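Side-chain contact in conserved hypothetical protein (Bacteroides thetaiotaomicron, PDB 2FB0), which is of unknown function but belongs to the antibiotic biosynthesis monooxygenase family and is possibly an oxidoreductase: residues 23-28 against 79-84. Sequence-based numbering, arbitrary orientation. Where two conformers were deposited one is given.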
loop_
_atom_site.group_PDB
_atom_site.type_symbol
_atom_site.label_atom_id
_atom_site.label_comp_id
_atom_site.label_asym_id
_atom_site.label_seq_id
_atom_site.Cartn_x
_atom_site.Cartn_y
_atom_site.Cartn_z
ATOM N N GLU A 23 -15.843 1.548 -1.835
ATOM C CA GLU A 23 -16.431 2.388 -2.878
ATOM C C GLU A 23 -16.184 3.865 -2.595
ATOM O O GLU A 23 -15.872 4.626 -3.511
ATOM C CB GLU A 23 -17.934 2.098 -3.072
ATOM C CG GLU A 23 -18.751 3.223 -3.744
ATOM C CD GLU A 23 -18.431 3.476 -5.228
ATOM O OE1 GLU A 23 -17.620 2.747 -5.836
ATOM O OE2 GLU A 23 -19.010 4.427 -5.795
ATOM N N ALA A 24 -16.311 4.267 -1.331
ATOM C CA ALA A 24 -16.058 5.669 -0.957
ATOM C C ALA A 24 -14.591 6.042 -1.220
ATOM O O ALA A 24 -14.302 7.138 -1.696
ATOM C CB ALA A 24 -16.433 5.934 0.506
ATOM N N ALA A 25 -13.680 5.120 -0.913
ATOM C CA ALA A 25 -12.253 5.306 -1.201
ATOM C C ALA A 25 -12.001 5.380 -2.710
ATOM O O ALA A 25 -11.246 6.227 -3.172
ATOM C CB ALA A 25 -11.430 4.206 -0.564
ATOM N N LYS A 26 -12.658 4.508 -3.467
ATOM C CA LYS A 26 -12.609 4.549 -4.927
ATOM C C LYS A 26 -13.101 5.868 -5.507
ATOM O O LYS A 26 -12.496 6.393 -6.441
ATOM C CB LYS A 26 -13.380 3.377 -5.525
ATOM C CG LYS A 26 -12.623 2.056 -5.445
ATOM C CD LYS A 26 -13.532 0.870 -5.752
ATOM C CE LYS A 26 -13.993 0.853 -7.196
ATOM N NZ LYS A 26 -14.857 -0.355 -7.400
ATOM N N GLU A 27 -14.188 6.399 -4.946
ATOM C CA GLU A 27 -14.713 7.698 -5.360
ATOM C C GLU A 27 -13.732 8.819 -5.019
ATOM O O GLU A 27 -13.500 9.709 -5.832
ATOM C CB GLU A 27 -16.095 7.948 -4.735
ATOM C CG GLU A 27 -17.042 6.776 -4.945
ATOM C CD GLU A 27 -18.474 7.082 -4.564
ATOM O OE1 GLU A 27 -18.781 7.124 -3.356
ATOM O OE2 GLU A 27 -19.304 7.252 -5.480
ATOM N N LEU A 28 -13.139 8.751 -3.829
ATOM C CA LEU A 28 -12.137 9.719 -3.393
ATOM C C LEU A 28 -10.866 9.618 -4.278
ATOM O O LEU A 28 -10.222 10.623 -4.577
ATOM C CB LEU A 28 -11.792 9.527 -1.900
ATOM C CG LEU A 28 -10.764 10.486 -1.276
ATOM C CD1 LEU A 28 -11.152 11.967 -1.475
ATOM C CD2 LEU A 28 -10.521 10.176 0.205
ATOM N N GLY A 79 -14.983 11.760 5.617
ATOM C CA GLY A 79 -16.097 11.718 6.563
ATOM C C GLY A 79 -16.841 10.391 6.460
ATOM O O GLY A 79 -17.052 9.725 7.461
ATOM N N ILE A 80 -17.198 10.002 5.240
ATOM C CA ILE A 80 -17.885 8.726 4.984
ATOM C C ILE A 80 -17.084 7.516 5.470
ATOM O O ILE A 80 -17.610 6.654 6.194
ATOM C CB ILE A 80 -18.283 8.567 3.501
ATOM C CG1 ILE A 80 -19.420 9.538 3.147
ATOM C CG2 ILE A 80 -18.726 7.116 3.201
ATOM C CD1 ILE A 80 -19.570 9.809 1.654
ATOM N N ILE A 81 -15.806 7.453 5.089
ATOM C CA ILE A 81 -14.969 6.311 5.478
ATOM C C ILE A 81 -14.828 6.240 6.998
ATOM O O ILE A 81 -14.915 5.156 7.582
ATOM C CB ILE A 81 -13.581 6.326 4.765
ATOM C CG1 ILE A 81 -13.769 6.268 3.241
ATOM C CG2 ILE A 81 -12.715 5.170 5.236
ATOM C CD1 ILE A 81 -12.497 6.631 2.430
ATOM N N GLN A 82 -14.641 7.397 7.635
ATOM C CA GLN A 82 -14.516 7.474 9.096
ATOM C C GLN A 82 -15.770 7.015 9.847
ATOM O O GLN A 82 -15.685 6.523 10.967
ATOM C CB GLN A 82 -14.136 8.894 9.532
ATOM C CG GLN A 82 -12.659 9.182 9.314
ATOM C CD GLN A 82 -12.261 10.606 9.667
ATOM O OE1 GLN A 82 -11.171 10.833 10.194
ATOM N NE2 GLN A 82 -13.129 11.572 9.365
ATOM N N GLU A 83 -16.924 7.179 9.213
ATOM C CA GLU A 83 -18.195 6.768 9.779
ATOM C C GLU A 83 -18.388 5.257 9.639
ATOM O O GLU A 83 -19.037 4.623 10.470
ATOM C CB GLU A 83 -19.319 7.541 9.076
ATOM C CG GLU A 83 -20.533 7.863 9.929
ATOM C CD GLU A 83 -20.234 8.542 11.260
ATOM O OE1 GLU A 83 -19.251 9.310 11.380
ATOM O OE2 GLU A 83 -21.003 8.287 12.209
ATOM N N LEU A 84 -17.788 4.688 8.596
ATOM C CA LEU A 84 -17.874 3.252 8.289
ATOM C C LEU A 84 -16.752 2.403 8.871
ATOM O O LEU A 84 -16.899 1.189 9.026
ATOM C CB LEU A 84 -17.886 3.054 6.766
ATOM C CG LEU A 84 -19.082 3.548 5.954
ATOM C CD1 LEU A 84 -18.688 3.725 4.481
ATOM C CD2 LEU A 84 -20.284 2.604 6.102
#
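Residues 23-28 and 79-84 face each other as nearly antiparallel helical turns, their axes 9.5 Å apart at closest approach with 162° between their N-to-C directions, and Ala24 and Ile81 are brought nearest, 6.6 Å from CA to CA. Ala24 points its methyl toward helix 72-84, where it meets two consecutive isoleucines: CB lies 3.7 Å from CG2 of Ile80 and 3.8 Å from CG1 of Ile81. Ile80 makes its touch with the gamma methyl alone, this branch standing anti to the backbone N. In Ile81 it is the longer branch that does the touching, with CG1 beside the backbone N (chi1 -60°) and against the Ala24 methyl. The chain runs on extended (chi2 165°) and sets CD1 over Ala25, along its backbone N and CA as well as its methyl. CD1 of Ile81 is 3.9 Å from the N of Ala25 and 4.0 Å from its CB. No hydrogen bond links the two segments. Such a pair of helices lying over one face of a four-stranded antiparallel sheet is the ferredoxin-like layout of the dimeric alpha-beta barrel families, and this contact joins helix 18-32 to helix 72-84. Toward the sheet, Ala25 packs on Thr43 of strand 38-46 and Ile81 on Met87 of strand 86-93. One turn on from Ala24, the side chain of Leu28 continues the helix-helix packing against His73, Tyr77 and Val78.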